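PDB 1COJ: superoxide dismutase [Fe] from Aquifex pyrophilus, which uses one iron ion per subunit to convert superoxide radicals into hydrogen peroxide and molecular oxygen. Local coordinates for residues Glu41-Asp53 and Glu63-Tyr75. Numbering follows the deposited sequence.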
loop_
_atom_site.group_PDB
_atom_site.type_symbol
_atom_site.label_atom_id
_atom_site.label_comp_id
_atom_site.label_asym_id
_atom_site.label_seq_id
_atom_site.Cartn_x
_atom_site.Cartn_y
_atom_site.Cartn_z
ATOM N N GLU A 41 4.592 -22.553 -3.407
ATOM C CA GLU A 41 3.535 -22.623 -4.414
ATOM C C GLU A 41 3.814 -21.593 -5.504
ATOM O O GLU A 41 3.702 -21.882 -6.699
ATOM C CB GLU A 41 2.170 -22.331 -3.787
ATOM C CG GLU A 41 1.032 -22.305 -4.802
ATOM C CD GLU A 41 -0.312 -21.918 -4.197
ATOM O OE1 GLU A 41 -1.207 -21.489 -4.951
ATOM O OE2 GLU A 41 -0.482 -22.049 -2.969
ATOM N N ILE A 42 4.166 -20.386 -5.076
ATOM C CA ILE A 42 4.473 -19.298 -5.994
ATOM C C ILE A 42 5.651 -19.677 -6.895
ATOM O O ILE A 42 5.603 -19.446 -8.104
ATOM C CB ILE A 42 4.750 -17.994 -5.207
ATOM C CG1 ILE A 42 3.441 -17.486 -4.586
ATOM C CG2 ILE A 42 5.389 -16.937 -6.102
ATOM C CD1 ILE A 42 3.611 -16.346 -3.602
ATOM N N GLN A 43 6.661 -20.334 -6.323
ATOM C CA GLN A 43 7.831 -20.755 -7.098
ATOM C C GLN A 43 7.448 -21.743 -8.194
ATOM O O GLN A 43 7.937 -21.645 -9.323
ATOM C CB GLN A 43 8.923 -21.359 -6.202
ATOM C CG GLN A 43 9.595 -20.357 -5.269
ATOM C CD GLN A 43 10.000 -19.067 -5.966
ATOM O OE1 GLN A 43 9.547 -17.984 -5.603
ATOM N NE2 GLN A 43 10.821 -19.179 -6.990
ATOM N N GLU A 44 6.559 -22.675 -7.866
ATOM C CA GLU A 44 6.105 -23.669 -8.831
ATOM C C GLU A 44 5.349 -23.009 -9.981
ATOM O O GLU A 44 5.591 -23.315 -11.149
ATOM C CB GLU A 44 5.195 -24.693 -8.158
ATOM C CG GLU A 44 5.860 -25.524 -7.083
ATOM C CD GLU A 44 4.889 -26.500 -6.450
ATOM O OE1 GLU A 44 3.756 -26.077 -6.127
ATOM O OE2 GLU A 44 5.246 -27.686 -6.284
ATOM N N LYS A 45 4.440 -22.099 -9.641
ATOM C CA LYS A 45 3.642 -21.405 -10.643
ATOM C C LYS A 45 4.466 -20.451 -11.490
ATOM O O LYS A 45 4.215 -20.296 -12.681
ATOM C CB LYS A 45 2.463 -20.698 -9.982
ATOM C CG LYS A 45 1.447 -21.695 -9.468
ATOM C CD LYS A 45 0.287 -21.051 -8.745
ATOM C CE LYS A 45 -0.741 -22.117 -8.380
ATOM N NZ LYS A 45 -1.890 -21.588 -7.611
ATOM N N LEU A 46 5.482 -19.858 -10.878
ATOM C CA LEU A 46 6.371 -18.937 -11.565
ATOM C C LEU A 46 7.230 -19.722 -12.574
ATOM O O LEU A 46 7.613 -19.196 -13.614
ATOM C CB LEU A 46 7.245 -18.233 -10.529
ATOM C CG LEU A 46 7.445 -16.716 -10.568
ATOM C CD1 LEU A 46 6.292 -15.989 -11.230
ATOM C CD2 LEU A 46 7.648 -16.230 -9.140
ATOM N N ALA A 47 7.518 -20.984 -12.265
ATOM C CA ALA A 47 8.319 -21.838 -13.147
ATOM C C ALA A 47 7.543 -22.278 -14.395
ATOM O O ALA A 47 8.133 -22.696 -15.394
ATOM C CB ALA A 47 8.817 -23.060 -12.383
ATOM N N ASP A 48 6.219 -22.230 -14.323
ATOM C CA ASP A 48 5.390 -22.618 -15.454
ATOM C C ASP A 48 5.220 -21.413 -16.388
ATOM O O ASP A 48 4.359 -20.554 -16.174
ATOM C CB ASP A 48 4.032 -23.129 -14.960
ATOM C CG ASP A 48 3.157 -23.679 -16.080
ATOM O OD1 ASP A 48 2.020 -24.093 -15.782
ATOM O OD2 ASP A 48 3.590 -23.699 -17.253
ATOM N N GLN A 49 6.010 -21.395 -17.456
ATOM C CA GLN A 49 5.990 -20.313 -18.435
ATOM C C GLN A 49 4.641 -20.083 -19.102
ATOM O O GLN A 49 4.411 -19.028 -19.687
ATOM C CB GLN A 49 7.055 -20.540 -19.509
ATOM C CG GLN A 49 8.477 -20.686 -18.974
ATOM C CD GLN A 49 8.967 -19.467 -18.206
ATOM O OE1 GLN A 49 9.771 -19.588 -17.284
ATOM N NE2 GLN A 49 8.493 -18.291 -18.586
ATOM N N ASN A 50 3.761 -21.075 -19.050
ATOM C CA ASN A 50 2.444 -20.932 -19.655
ATOM C C ASN A 50 1.489 -20.234 -18.698
ATOM O O ASN A 50 0.698 -19.389 -19.112
ATOM C CB ASN A 50 1.880 -22.291 -20.077
ATOM C CG ASN A 50 2.656 -22.914 -21.229
ATOM O OD1 ASN A 50 2.829 -22.300 -22.282
ATOM N ND2 ASN A 50 3.129 -24.141 -21.033
ATOM N N PHE A 51 1.562 -20.595 -17.420
ATOM C CA PHE A 51 0.713 -19.986 -16.404
ATOM C C PHE A 51 1.188 -18.547 -16.184
ATOM O O PHE A 51 0.417 -17.597 -16.323
ATOM C CB PHE A 51 0.801 -20.768 -15.091
ATOM C CG PHE A 51 -0.075 -20.221 -14.002
ATOM C CD1 PHE A 51 -1.452 -20.408 -14.039
ATOM C CD2 PHE A 51 0.474 -19.515 -12.939
ATOM C CE1 PHE A 51 -2.273 -19.901 -13.031
ATOM C CE2 PHE A 51 -0.340 -19.004 -11.926
ATOM C CZ PHE A 51 -1.713 -19.197 -11.974
ATOM N N ALA A 52 2.449 -18.395 -15.801
ATOM C CA ALA A 52 3.021 -17.072 -15.589
ATOM C C ALA A 52 3.651 -16.658 -16.912
ATOM O O ALA A 52 4.873 -16.635 -17.053
ATOM C CB ALA A 52 4.078 -17.117 -14.487
ATOM N N ASP A 53 2.809 -16.376 -17.896
ATOM C CA ASP A 53 3.282 -15.981 -19.207
ATOM C C ASP A 53 3.942 -14.608 -19.153
ATOM O O ASP A 53 3.269 -13.594 -18.963
ATOM C CB ASP A 53 2.125 -15.978 -20.204
ATOM C CG ASP A 53 2.599 -15.881 -21.645
ATOM O OD1 ASP A 53 3.735 -15.422 -21.875
ATOM O OD2 ASP A 53 1.842 -16.276 -22.551
ATOM N N GLU A 63 -0.992 -12.685 -14.543
ATOM C CA GLU A 63 -0.603 -13.753 -13.625
ATOM C C GLU A 63 0.824 -13.542 -13.137
ATOM O O GLU A 63 1.103 -13.674 -11.943
ATOM C CB GLU A 63 -0.743 -15.130 -14.278
ATOM C CG GLU A 63 -2.166 -15.690 -14.269
ATOM C CD GLU A 63 -3.094 -14.985 -15.243
ATOM O OE1 GLU A 63 -4.207 -14.595 -14.840
ATOM O OE2 GLU A 63 -2.719 -14.835 -16.423
ATOM N N TYR A 64 1.714 -13.163 -14.050
ATOM C CA TYR A 64 3.108 -12.925 -13.700
ATOM C C TYR A 64 3.249 -11.862 -12.609
ATOM O O TYR A 64 3.975 -12.054 -11.627
ATOM C CB TYR A 64 3.903 -12.504 -14.937
ATOM C CG TYR A 64 5.342 -12.158 -14.635
ATOM C CD1 TYR A 64 6.270 -13.155 -14.337
ATOM C CD2 TYR A 64 5.772 -10.834 -14.627
ATOM C CE1 TYR A 64 7.589 -12.837 -14.032
ATOM C CE2 TYR A 64 7.091 -10.508 -14.324
ATOM C CZ TYR A 64 7.991 -11.509 -14.025
ATOM O OH TYR A 64 9.279 -11.174 -13.676
ATOM N N ARG A 65 2.558 -10.739 -12.793
ATOM C CA ARG A 65 2.610 -9.646 -11.834
ATOM C C ARG A 65 2.177 -10.059 -10.431
ATOM O O ARG A 65 2.915 -9.859 -9.466
ATOM C CB ARG A 65 1.735 -8.473 -12.287
ATOM C CG ARG A 65 1.635 -7.382 -11.233
ATOM C CD ARG A 65 0.602 -6.315 -11.564
ATOM N NE ARG A 65 0.143 -5.659 -10.344
ATOM C CZ ARG A 65 0.830 -4.738 -9.673
ATOM N NH1 ARG A 65 2.014 -4.328 -10.108
ATOM N NH2 ARG A 65 0.370 -4.302 -8.512
ATOM N N GLU A 66 0.986 -10.644 -10.327
ATOM C CA GLU A 66 0.433 -11.039 -9.031
ATOM C C GLU A 66 1.343 -12.004 -8.281
ATOM O O GLU A 66 1.514 -11.882 -7.062
ATOM C CB GLU A 66 -0.969 -11.635 -9.187
ATOM C CG GLU A 66 -1.887 -10.890 -10.159
ATOM C CD GLU A 66 -1.890 -9.377 -9.983
ATOM O OE1 GLU A 66 -1.855 -8.669 -11.012
ATOM O OE2 GLU A 66 -1.939 -8.885 -8.836
ATOM N N LEU A 67 1.946 -12.939 -9.012
ATOM C CA LEU A 67 2.864 -13.910 -8.422
ATOM C C LEU A 67 4.109 -13.208 -7.871
ATOM O O LEU A 67 4.579 -13.531 -6.777
ATOM C CB LEU A 67 3.267 -14.963 -9.461
ATOM C CG LEU A 67 2.225 -16.046 -9.765
ATOM C CD1 LEU A 67 2.524 -16.749 -11.083
ATOM C CD2 LEU A 67 2.196 -17.043 -8.616
ATOM N N LYS A 68 4.631 -12.238 -8.620
ATOM C CA LYS A 68 5.811 -11.506 -8.182
ATOM C C LYS A 68 5.505 -10.621 -6.974
ATOM O O LYS A 68 6.361 -10.434 -6.102
ATOM C CB LYS A 68 6.382 -10.672 -9.327
ATOM C CG LYS A 68 6.941 -11.492 -10.484
ATOM C CD LYS A 68 8.137 -12.338 -10.060
ATOM C CE LYS A 68 9.319 -11.474 -9.630
ATOM N NZ LYS A 68 10.519 -12.285 -9.300
ATOM N N VAL A 69 4.294 -10.071 -6.931
ATOM C CA VAL A 69 3.878 -9.222 -5.820
ATOM C C VAL A 69 3.864 -10.046 -4.535
ATOM O O VAL A 69 4.538 -9.706 -3.563
ATOM C CB VAL A 69 2.469 -8.612 -6.047
ATOM C CG1 VAL A 69 1.979 -7.932 -4.778
ATOM C CG2 VAL A 69 2.499 -7.601 -7.185
ATOM N N GLU A 70 3.153 -11.168 -4.552
ATOM C CA GLU A 70 3.071 -12.001 -3.359
ATOM C C GLU A 70 4.359 -12.750 -3.047
ATOM O O GLU A 70 4.563 -13.204 -1.918
ATOM C CB GLU A 70 1.868 -12.950 -3.430
ATOM C CG GLU A 70 0.534 -12.261 -3.758
ATOM C CD GLU A 70 0.100 -11.201 -2.740
ATOM O OE1 GLU A 70 -0.981 -10.616 -2.937
ATOM O OE2 GLU A 70 0.818 -10.943 -1.749
ATOM N N GLU A 71 5.250 -12.857 -4.026
ATOM C CA GLU A 71 6.518 -13.519 -3.786
ATOM C C GLU A 71 7.282 -12.724 -2.733
ATOM O O GLU A 71 7.897 -13.309 -1.839
ATOM C CB GLU A 71 7.352 -13.607 -5.062
ATOM C CG GLU A 71 8.674 -14.356 -4.872
ATOM C CD GLU A 71 9.523 -14.373 -6.129
ATOM O OE1 GLU A 71 9.568 -13.335 -6.819
ATOM O OE2 GLU A 71 10.143 -15.416 -6.428
ATOM N N THR A 72 7.232 -11.395 -2.824
ATOM C CA THR A 72 7.929 -10.544 -1.865
ATOM C C THR A 72 7.275 -10.632 -0.488
ATOM O O THR A 72 7.963 -10.636 0.533
ATOM C CB THR A 72 7.992 -9.051 -2.311
ATOM O OG1 THR A 72 6.675 -8.501 -2.387
ATOM C CG2 THR A 72 8.672 -8.919 -3.661
ATOM N N PHE A 73 5.948 -10.736 -0.463
ATOM C CA PHE A 73 5.207 -10.833 0.791
ATOM C C PHE A 73 5.588 -12.098 1.551
ATOM O O PHE A 73 5.953 -12.044 2.731
ATOM C CB PHE A 73 3.695 -10.830 0.532
ATOM C CG PHE A 73 2.863 -10.859 1.787
ATOM C CD1 PHE A 73 2.686 -9.705 2.545
ATOM C CD2 PHE A 73 2.287 -12.051 2.229
ATOM C CE1 PHE A 73 1.945 -9.732 3.726
ATOM C CE2 PHE A 73 1.545 -12.092 3.406
ATOM C CZ PHE A 73 1.376 -10.931 4.160
ATOM N N ASN A 74 5.536 -13.228 0.857
ATOM C CA ASN A 74 5.845 -14.506 1.470
ATOM C C ASN A 74 7.320 -14.742 1.766
ATOM O O ASN A 74 7.665 -15.237 2.845
ATOM C CB ASN A 74 5.232 -15.650 0.655
ATOM C CG ASN A 74 3.705 -15.642 0.708
ATOM O OD1 ASN A 74 3.038 -15.212 -0.229
ATOM N ND2 ASN A 74 3.158 -16.095 1.817
ATOM N N TYR A 75 8.198 -14.334 0.853
ATOM C CA TYR A 75 9.624 -14.527 1.081
ATOM C C TYR A 75 10.084 -13.702 2.272
ATOM O O TYR A 75 10.861 -14.181 3.100
ATOM C CB TYR A 75 10.441 -14.180 -0.163
ATOM C CG TYR A 75 11.904 -14.547 -0.037
ATOM C CD1 TYR A 75 12.299 -15.860 0.233
ATOM C CD2 TYR A 75 12.894 -13.579 -0.172
ATOM C CE1 TYR A 75 13.648 -16.197 0.371
ATOM C CE2 TYR A 75 14.245 -13.902 -0.037
ATOM C CZ TYR A 75 14.615 -15.211 0.235
ATOM O OH TYR A 75 15.948 -15.527 0.380
HETATM O O HOH W 1 -1.126 -16.609 -18.294
HETATM O O HOH W 2 1.192 -13.110 -16.972
#
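Leu67 meets Leu46, Phe51, Ala52, Lys45 and Ile42 at once, and its course from CB outward illustrates how one branched residue can tie a helix and the turn after it to a second helix. Its CB lies 3.7 Å from Leu46 CD1, the two side chains lying alongside each other, pointing opposite ways. Beyond CG the branches part. CD1 comes in at the edge of the Phe51 ring, 3.7 Å from CE2, and also touches Ala52 CB; CD2 turns to helix 41-47, 3.9 Å from Lys45 CB and a little farther from Ile42 CG2. The Phe51 ring is covered on one face by Glu63 CG, towards its rim.

The packing is knobs-into-holes. Ile42 fits among Leu67, Glu70, Glu71 and Asn74: with CG2 anti to the backbone N, that methyl rests 3.6 Å from Leu67 O, while CD1 reaches Glu70 CB. Leu46 fills the next hole, among Tyr64, Leu67, Lys68 and Glu71. Glu71 stretches out (chi2 -177°) and crosses Leu46 at about a right angle, and its OE1 accepts from Lys68 NZ through its syn lone pair, a salt bridge of 2.9 Å; Lys68 NZ also bonds Val142 O of a third subunit. An alanine in place of Glu71 would probably leave Lys68 without its carboxylate partner and Leu46 CD2 less well covered on that side.

Where the chain reverses, water links the segments, accepting from Tyr64 N and donating to Asp53 O. Lys45 NZ binds Glu41 OE1 at 2.7 Å and also Glu63 of a second subunit, so the hairpin's flank faces an assembly contact. The axes of 41-47 and 63-75 come within 10.0 Å at an angle of 152°, in the antiparallel alpha-hairpin of iron/manganese superoxide dismutases; its chain-reversal end points away from the metal, while the Asn74 side chain comes within about 11 Å of the iron.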